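Local coordinates for protein varicella-zoster virus protease (Human herpesvirus 3, PDB 1VZV) that probably cleaves the herpesvirus assembly (scaffolding) protein during capsid maturation, as a serine protease active in its dimeric form, at residues E1-S13 with I54-R68. Residues are numbered along the deposited sequence; the frame is centred on the assembly and turned at random.
Sequences EALYVAGYLALYS and IIEDIRGPFFLGIVR
Tyr-8 and Phe-62 form a non-hydrogen-bonded pair across two antiparallel strands, 3-8 and 61-67, in the central sheet of the assemblin protease domain, flanked by strands 144-146 and 47-56 respectively. The edge of the Phe-62 ring points at the face of Tyr-8, a T-shaped pair with centroids 5.3 Å apart and planes at 85°. Leu-11 CD2, from Tyr-8's own segment, lies over the opposite face, so the phenol is held between an aromatic edge and a methyl group. With CG anti to the carbonyl carbon (chi1 -65°), Tyr-8 carries its OH out to the 57-60 turn, where it donates to Asp-57 OD2 at 3.2 Å. The carboxylate, which also accepts weak bonds from the amides of Ile-58 and Arg-59, meets the ring at its edge; Arg-59 crosses nearby, its NH2 salt-bridged to Glu-215.

Tyr-12 lies over the same turn: Gly-60 CA sits 3.6 Å from its ring centroid in a CH-pi contact, while Tyr-12 N bonds Arg-59 O at 3.1 Å. On the face of the sheet carrying Val-5, Phe-63 (chi1 90°) brings its ring edge to Gly-7 O, and Val-5 O lies over a ring face. Past the strand end, Leu-9 CD1 touches Phe-63 CD1, and Leu-9 CD2 packs on Ile-54 CG2 at 3.6 Å; this side chain is about 8 Å from that of catalytic-triad Ser-110. Further along, Val-5 CG2 touches Val-67 CG2, and on the reverse face Tyr-4 runs beside Ile-66, with Ile-66 CD1 3.7 Å from Tyr-4 CZ.

Paired backbone bonds at Leu-3/Val-67, Val-5/Gly-65 and Gly-7/Phe-63 fix the register, leaving mainly apolar side chains to pack both faces and one side-chain hydrogen bond to tie the Tyr-8 hydroxyl to the turn.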
ATOM      1  N   GLU A   1      -5.100 -25.272   6.456  1.00 25.00           N
ATOM      2  CA  GLU A   1      -3.823 -24.750   5.897  1.00 25.00           C
ATOM      3  C   GLU A   1      -3.338 -23.480   6.657  1.00 25.00           C
ATOM      4  O   GLU A   1      -3.902 -22.373   6.508  1.00 25.00           O
ATOM      5  CB  GLU A   1      -3.989 -24.504   4.384  1.00 25.00           C
ATOM      6  CG  GLU A   1      -4.146 -25.801   3.562  1.00 25.00           C
ATOM      7  CD  GLU A   1      -4.373 -25.578   2.037  1.00 25.00           C
ATOM      8  OE1 GLU A   1      -5.256 -24.738   1.685  1.00 25.00           O
ATOM      9  OE2 GLU A   1      -3.683 -26.257   1.201  1.00 25.00           O
ATOM     10  N   ALA A   2      -2.310 -23.652   7.488  1.00 25.00           N
ATOM     11  CA  ALA A   2      -1.778 -22.536   8.266  1.00 25.00           C
ATOM     12  C   ALA A   2      -0.433 -22.032   7.771  1.00 25.00           C
ATOM     13  O   ALA A   2       0.170 -22.586   6.863  1.00 25.00           O
ATOM     14  CB  ALA A   2      -1.674 -22.915   9.745  1.00 25.00           C
ATOM     15  N   LEU A   3       0.004 -20.939   8.361  1.00 25.00           N
ATOM     16  CA  LEU A   3       1.266 -20.358   8.025  1.00 25.00           C
ATOM     17  C   LEU A   3       1.975 -20.255   9.339  1.00 25.00           C
ATOM     18  O   LEU A   3       1.353 -20.048  10.375  1.00 25.00           O
ATOM     19  CB  LEU A   3       1.075 -18.959   7.471  1.00 25.00           C
ATOM     20  CG  LEU A   3       0.724 -18.758   5.996  1.00 25.00           C
ATOM     21  CD1 LEU A   3      -0.510 -19.591   5.628  1.00 25.00           C
ATOM     22  CD2 LEU A   3       0.509 -17.257   5.728  1.00 25.00           C
ATOM     23  N   TYR A   4       3.273 -20.476   9.309  1.00 25.00           N
ATOM     24  CA  TYR A   4       4.072 -20.363  10.496  1.00 25.00           C
ATOM     25  C   TYR A   4       4.965 -19.218  10.171  1.00 25.00           C
ATOM     26  O   TYR A   4       5.413 -19.086   9.032  1.00 25.00           O
ATOM     27  CB  TYR A   4       4.880 -21.625  10.715  1.00 25.00           C
ATOM     28  CG  TYR A   4       3.991 -22.759  11.070  1.00 25.00           C
ATOM     29  CD1 TYR A   4       3.301 -23.452  10.083  1.00 25.00           C
ATOM     30  CD2 TYR A   4       3.717 -23.048  12.403  1.00 25.00           C
ATOM     31  CE1 TYR A   4       2.354 -24.381  10.404  1.00 25.00           C
ATOM     32  CE2 TYR A   4       2.758 -23.989  12.738  1.00 25.00           C
ATOM     33  CZ  TYR A   4       2.081 -24.643  11.729  1.00 25.00           C
ATOM     34  OH  TYR A   4       1.109 -25.544  12.053  1.00 25.00           O
ATOM     35  N   VAL A   5       5.133 -18.338  11.145  1.00 25.00           N
ATOM     36  CA  VAL A   5       5.977 -17.167  11.008  1.00 25.00           C
ATOM     37  C   VAL A   5       7.020 -17.312  12.108  1.00 25.00           C
ATOM     38  O   VAL A   5       6.688 -17.773  13.203  1.00 25.00           O
ATOM     39  CB  VAL A   5       5.171 -15.898  11.286  1.00 25.00           C
ATOM     40  CG1 VAL A   5       5.956 -14.682  10.898  1.00 25.00           C
ATOM     41  CG2 VAL A   5       3.868 -15.942  10.562  1.00 25.00           C
ATOM     42  N   ALA A   6       8.272 -16.984  11.808  1.00 25.00           N
ATOM     43  CA  ALA A   6       9.337 -17.060  12.801  1.00 25.00           C
ATOM     44  C   ALA A   6      10.313 -15.911  12.550  1.00 25.00           C
ATOM     45  O   ALA A   6      10.541 -15.534  11.404  1.00 25.00           O
ATOM     46  CB  ALA A   6      10.044 -18.392  12.720  1.00 25.00           C
ATOM     47  N   GLY A   7      10.840 -15.313  13.612  1.00 25.00           N
ATOM     48  CA  GLY A   7      11.768 -14.208  13.468  1.00 25.00           C
ATOM     49  C   GLY A   7      12.139 -13.735  14.853  1.00 25.00           C
ATOM     50  O   GLY A   7      11.672 -14.301  15.837  1.00 25.00           O
ATOM     51  N   TYR A   8      12.995 -12.723  14.943  1.00 25.00           N
ATOM     52  CA  TYR A   8      13.417 -12.172  16.226  1.00 25.00           C
ATOM     53  C   TYR A   8      12.526 -11.024  16.618  1.00 25.00           C
ATOM     54  O   TYR A   8      12.317 -10.093  15.840  1.00 25.00           O
ATOM     55  CB  TYR A   8      14.815 -11.597  16.142  1.00 25.00           C
ATOM     56  CG  TYR A   8      15.927 -12.560  15.864  1.00 25.00           C
ATOM     57  CD1 TYR A   8      16.531 -13.246  16.893  1.00 25.00           C
ATOM     58  CD2 TYR A   8      16.457 -12.680  14.590  1.00 25.00           C
ATOM     59  CE1 TYR A   8      17.620 -14.004  16.682  1.00 25.00           C
ATOM     60  CE2 TYR A   8      17.550 -13.441  14.369  1.00 25.00           C
ATOM     61  CZ  TYR A   8      18.134 -14.100  15.424  1.00 25.00           C
ATOM     62  OH  TYR A   8      19.280 -14.833  15.229  1.00 25.00           O
ATOM     63  N   LEU A   9      12.058 -11.042  17.851  1.00 25.00           N
ATOM     64  CA  LEU A   9      11.208  -9.963  18.324  1.00 25.00           C
ATOM     65  C   LEU A   9      12.057  -8.700  18.408  1.00 25.00           C
ATOM     66  O   LEU A   9      11.557  -7.595  18.173  1.00 25.00           O
ATOM     67  CB  LEU A   9      10.648 -10.308  19.706  1.00 25.00           C
ATOM     68  CG  LEU A   9       9.267 -10.945  19.826  1.00 25.00           C
ATOM     69  CD1 LEU A   9       8.858 -11.557  18.525  1.00 25.00           C
ATOM     70  CD2 LEU A   9       9.240 -11.963  20.955  1.00 25.00           C
ATOM     71  N   ALA A  10      13.344  -8.876  18.722  1.00 25.00           N
ATOM     72  CA  ALA A  10      14.287  -7.759  18.876  1.00 25.00           C
ATOM     73  C   ALA A  10      15.750  -8.217  18.978  1.00 25.00           C
ATOM     74  O   ALA A  10      16.045  -9.300  19.510  1.00 25.00           O
ATOM     75  CB  ALA A  10      13.930  -6.962  20.129  1.00 25.00           C
ATOM     76  N   LEU A  11      16.673  -7.409  18.467  1.00 25.00           N
ATOM     77  CA  LEU A  11      18.070  -7.789  18.575  1.00 25.00           C
ATOM     78  C   LEU A  11      18.661  -7.027  19.740  1.00 25.00           C
ATOM     79  O   LEU A  11      18.532  -5.793  19.809  1.00 25.00           O
ATOM     80  CB  LEU A  11      18.845  -7.522  17.284  1.00 25.00           C
ATOM     81  CG  LEU A  11      18.620  -8.472  16.099  1.00 25.00           C
ATOM     82  CD1 LEU A  11      19.698  -8.224  15.069  1.00 25.00           C
ATOM     83  CD2 LEU A  11      18.666  -9.908  16.547  1.00 25.00           C
ATOM     84  N   TYR A  12      19.268  -7.772  20.668  1.00 25.00           N
ATOM     85  CA  TYR A  12      19.871  -7.207  21.878  1.00 25.00           C
ATOM     86  C   TYR A  12      20.774  -6.033  21.555  1.00 25.00           C
ATOM     87  O   TYR A  12      21.763  -6.167  20.792  1.00 25.00           O
ATOM     88  CB  TYR A  12      20.625  -8.268  22.684  1.00 25.00           C
ATOM     89  CG  TYR A  12      19.737  -9.324  23.343  1.00 25.00           C
ATOM     90  CD1 TYR A  12      18.422  -9.051  23.721  1.00 25.00           C
ATOM     91  CD2 TYR A  12      20.224 -10.603  23.591  1.00 25.00           C
ATOM     92  CE1 TYR A  12      17.635 -10.036  24.329  1.00 25.00           C
ATOM     93  CE2 TYR A  12      19.442 -11.579  24.191  1.00 25.00           C
ATOM     94  CZ  TYR A  12      18.163 -11.294  24.552  1.00 25.00           C
ATOM     95  OH  TYR A  12      17.429 -12.297  25.113  1.00 25.00           O
ATOM     96  N   SER A  13      20.336  -4.872  22.065  1.00 25.00           N
ATOM     97  CA  SER A  13      21.032  -3.609  21.867  1.00 25.00           C
ATOM     98  C   SER A  13      20.683  -2.869  20.577  1.00 25.00           C
ATOM     99  O   SER A  13      20.098  -1.785  20.602  1.00 25.00           O
ATOM    100  N   ILE A  54       8.424 -18.728  22.215  1.00 25.00           N
ATOM    101  CA  ILE A  54       9.467 -17.688  22.157  1.00 25.00           C
ATOM    102  C   ILE A  54      10.666 -18.174  22.990  1.00 25.00           C
ATOM    103  O   ILE A  54      10.488 -18.592  24.133  1.00 25.00           O
ATOM    104  CB  ILE A  54       9.013 -16.327  22.824  1.00 25.00           C
ATOM    105  CG1 ILE A  54       7.577 -15.955  22.445  1.00 25.00           C
ATOM    106  CG2 ILE A  54       9.944 -15.195  22.397  1.00 25.00           C
ATOM    107  CD1 ILE A  54       7.128 -14.608  22.985  1.00 25.00           C
ATOM    108  N   ILE A  55      11.867 -18.185  22.425  1.00 25.00           N
ATOM    109  CA  ILE A  55      13.004 -18.599  23.213  1.00 25.00           C
ATOM    110  C   ILE A  55      13.916 -17.435  23.276  1.00 25.00           C
ATOM    111  O   ILE A  55      13.692 -16.411  22.633  1.00 25.00           O
ATOM    112  CB  ILE A  55      13.810 -19.736  22.608  1.00 25.00           C
ATOM    113  CG1 ILE A  55      14.353 -19.345  21.234  1.00 25.00           C
ATOM    114  CG2 ILE A  55      12.989 -21.004  22.580  1.00 25.00           C
ATOM    115  CD1 ILE A  55      15.595 -20.122  20.844  1.00 25.00           C
ATOM    116  N   GLU A  56      15.017 -17.640  23.971  1.00 25.00           N
ATOM    117  CA  GLU A  56      16.006 -16.601  24.135  1.00 25.00           C
ATOM    118  C   GLU A  56      17.262 -17.039  23.426  1.00 25.00           C
ATOM    119  O   GLU A  56      17.857 -18.052  23.803  1.00 25.00           O
ATOM    120  CB  GLU A  56      16.292 -16.423  25.610  1.00 25.00           C
ATOM    121  CG  GLU A  56      17.326 -15.408  25.893  1.00 25.00           C
ATOM    122  CD  GLU A  56      17.787 -15.503  27.309  1.00 25.00           C
ATOM    123  OE1 GLU A  56      16.928 -15.710  28.210  1.00 25.00           O
ATOM    124  OE2 GLU A  56      19.022 -15.393  27.512  1.00 25.00           O
ATOM    125  N   ASP A  57      17.606 -16.326  22.356  1.00 25.00           N
ATOM    126  CA  ASP A  57      18.798 -16.618  21.562  1.00 25.00           C
ATOM    127  C   ASP A  57      19.974 -15.729  21.975  1.00 25.00           C
ATOM    128  O   ASP A  57      19.793 -14.661  22.571  1.00 25.00           O
ATOM    129  CB  ASP A  57      18.501 -16.456  20.063  1.00 25.00           C
ATOM    130  CG  ASP A  57      19.758 -16.515  19.201  1.00 25.00           C
ATOM    131  OD1 ASP A  57      20.635 -17.357  19.476  1.00 25.00           O
ATOM    132  OD2 ASP A  57      19.876 -15.722  18.240  1.00 25.00           O
ATOM    133  N   ILE A  58      21.185 -16.204  21.689  1.00 25.00           N
ATOM    134  CA  ILE A  58      22.410 -15.473  21.990  1.00 25.00           C
ATOM    135  C   ILE A  58      22.252 -14.033  21.447  1.00 25.00           C
ATOM    136  O   ILE A  58      22.711 -13.073  22.063  1.00 25.00           O
ATOM    137  CB  ILE A  58      23.640 -16.215  21.339  1.00 25.00           C
ATOM    138  CG1 ILE A  58      24.727 -16.487  22.371  1.00 25.00           C
ATOM    139  CG2 ILE A  58      24.247 -15.403  20.212  1.00 25.00           C
ATOM    140  CD1 ILE A  58      25.329 -15.243  22.948  1.00 25.00           C
ATOM    141  N   ARG A  59      21.549 -13.918  20.314  1.00 25.00           N
ATOM    142  CA  ARG A  59      21.297 -12.651  19.631  1.00 25.00           C
ATOM    143  C   ARG A  59      20.038 -11.917  20.059  1.00 25.00           C
ATOM    144  O   ARG A  59      19.971 -10.714  19.900  1.00 25.00           O
ATOM    145  CB  ARG A  59      21.236 -12.861  18.111  1.00 25.00           C
ATOM    146  CG  ARG A  59      22.570 -13.137  17.409  1.00 25.00           C
ATOM    147  CD  ARG A  59      22.438 -13.056  15.855  1.00 25.00           C
ATOM    148  NE  ARG A  59      22.087 -11.715  15.365  1.00 25.00           N
ATOM    149  CZ  ARG A  59      22.397 -11.220  14.166  1.00 25.00           C
ATOM    150  NH1 ARG A  59      23.111 -11.904  13.269  1.00 25.00           N
ATOM    151  NH2 ARG A  59      22.005  -9.999  13.876  1.00 25.00           N
ATOM    152  N   GLY A  60      19.021 -12.639  20.514  1.00 25.00           N
ATOM    153  CA  GLY A  60      17.784 -11.990  20.934  1.00 25.00           C
ATOM    154  C   GLY A  60      16.570 -12.902  21.060  1.00 25.00           C
ATOM    155  O   GLY A  60      16.704 -14.105  20.937  1.00 25.00           O
ATOM    156  N   PRO A  61      15.383 -12.377  21.372  1.00 25.00           N
ATOM    157  CA  PRO A  61      14.234 -13.270  21.479  1.00 25.00           C
ATOM    158  C   PRO A  61      13.890 -13.747  20.071  1.00 25.00           C
ATOM    159  O   PRO A  61      13.806 -12.914  19.156  1.00 25.00           O
ATOM    160  CB  PRO A  61      13.128 -12.338  21.987  1.00 25.00           C
ATOM    161  CG  PRO A  61      13.849 -11.243  22.649  1.00 25.00           C
ATOM    162  CD  PRO A  61      15.003 -11.009  21.738  1.00 25.00           C
ATOM    163  N   PHE A  62      13.692 -15.059  19.898  1.00 25.00           N
ATOM    164  CA  PHE A  62      13.322 -15.652  18.601  1.00 25.00           C
ATOM    165  C   PHE A  62      11.975 -16.336  18.791  1.00 25.00           C
ATOM    166  O   PHE A  62      11.810 -17.109  19.729  1.00 25.00           O
ATOM    167  CB  PHE A  62      14.368 -16.667  18.144  1.00 25.00           C
ATOM    168  CG  PHE A  62      14.157 -17.158  16.746  1.00 25.00           C
ATOM    169  CD1 PHE A  62      14.639 -16.437  15.663  1.00 25.00           C
ATOM    170  CD2 PHE A  62      13.442 -18.319  16.502  1.00 25.00           C
ATOM    171  CE1 PHE A  62      14.404 -16.866  14.358  1.00 25.00           C
ATOM    172  CE2 PHE A  62      13.205 -18.750  15.204  1.00 25.00           C
ATOM    173  CZ  PHE A  62      13.683 -18.024  14.134  1.00 25.00           C
ATOM    174  N   PHE A  63      11.013 -16.061  17.916  1.00 25.00           N
ATOM    175  CA  PHE A  63       9.688 -16.638  18.080  1.00 25.00           C
ATOM    176  C   PHE A  63       9.176 -17.388  16.904  1.00 25.00           C
ATOM    177  O   PHE A  63       9.641 -17.222  15.794  1.00 25.00           O
ATOM    178  CB  PHE A  63       8.657 -15.558  18.418  1.00 25.00           C
ATOM    179  CG  PHE A  63       7.970 -14.926  17.202  1.00 25.00           C
ATOM    180  CD1 PHE A  63       8.671 -14.118  16.311  1.00 25.00           C
ATOM    181  CD2 PHE A  63       6.613 -15.094  16.996  1.00 25.00           C
ATOM    182  CE1 PHE A  63       8.030 -13.498  15.256  1.00 25.00           C
ATOM    183  CE2 PHE A  63       5.978 -14.474  15.942  1.00 25.00           C
ATOM    184  CZ  PHE A  63       6.687 -13.678  15.075  1.00 25.00           C
ATOM    185  N   LEU A  64       8.128 -18.143  17.155  1.00 25.00           N
ATOM    186  CA  LEU A  64       7.467 -18.926  16.131  1.00 25.00           C
ATOM    187  C   LEU A  64       5.982 -18.701  16.412  1.00 25.00           C
ATOM    188  O   LEU A  64       5.571 -18.564  17.565  1.00 25.00           O
ATOM    189  CB  LEU A  64       7.868 -20.403  16.262  1.00 25.00           C
ATOM    190  CG  LEU A  64       7.321 -21.437  15.275  1.00 25.00           C
ATOM    191  CD1 LEU A  64       7.577 -21.019  13.852  1.00 25.00           C
ATOM    192  CD2 LEU A  64       7.995 -22.758  15.544  1.00 25.00           C
ATOM    193  N   GLY A  65       5.180 -18.575  15.381  1.00 25.00           N
ATOM    194  CA  GLY A  65       3.788 -18.349  15.651  1.00 25.00           C
ATOM    195  C   GLY A  65       2.966 -18.983  14.572  1.00 25.00           C
ATOM    196  O   GLY A  65       3.498 -19.423  13.543  1.00 25.00           O
ATOM    197  N   ILE A  66       1.672 -19.085  14.828  1.00 25.00           N
ATOM    198  CA  ILE A  66       0.783 -19.647  13.843  1.00 25.00           C
ATOM    199  C   ILE A  66      -0.254 -18.592  13.406  1.00 25.00           C
ATOM    200  O   ILE A  66      -0.753 -17.798  14.220  1.00 25.00           O
ATOM    201  CB  ILE A  66       0.149 -20.983  14.339  1.00 25.00           C
ATOM    202  CG1 ILE A  66      -0.531 -21.708  13.185  1.00 25.00           C
ATOM    203  CG2 ILE A  66      -0.842 -20.750  15.453  1.00 25.00           C
ATOM    204  CD1 ILE A  66      -0.814 -23.139  13.485  1.00 25.00           C
ATOM    205  N   VAL A  67      -0.424 -18.484  12.090  1.00 25.00           N
ATOM    206  CA  VAL A  67      -1.375 -17.568  11.481  1.00 25.00           C
ATOM    207  C   VAL A  67      -2.303 -18.474  10.665  1.00 25.00           C
ATOM    208  O   VAL A  67      -1.976 -18.948   9.577  1.00 25.00           O
ATOM    209  CB  VAL A  67      -0.660 -16.463  10.615  1.00 25.00           C
ATOM    210  CG1 VAL A  67      -1.672 -15.605   9.854  1.00 25.00           C
ATOM    211  CG2 VAL A  67       0.194 -15.574  11.515  1.00 25.00           C
ATOM    212  N   ARG A  68      -3.412 -18.821  11.293  1.00 25.00           N
ATOM    213  CA  ARG A  68      -4.418 -19.670  10.694  1.00 25.00           C
ATOM    214  C   ARG A  68      -5.725 -18.869  10.733  1.00 25.00           C
ATOM    215  O   ARG A  68      -6.455 -18.909  11.722  1.00 25.00           O
ATOM    216  CB  ARG A  68      -4.537 -20.957  11.515  1.00 25.00           C
ATOM    217  CG  ARG A  68      -5.535 -21.986  10.997  1.00 25.00           C
ATOM    218  CD  ARG A  68      -5.636 -23.148  11.993  1.00 25.00           C
ATOM    219  NE  ARG A  68      -4.477 -24.034  11.940  1.00 25.00           N
ATOM    220  CZ  ARG A  68      -4.512 -25.262  11.416  1.00 25.00           C
ATOM    221  NH1 ARG A  68      -5.676 -25.777  11.004  1.00 25.00           N
ATOM    222  NH2 ARG A  68      -3.397 -26.009  11.369  1.00 25.00           N
TER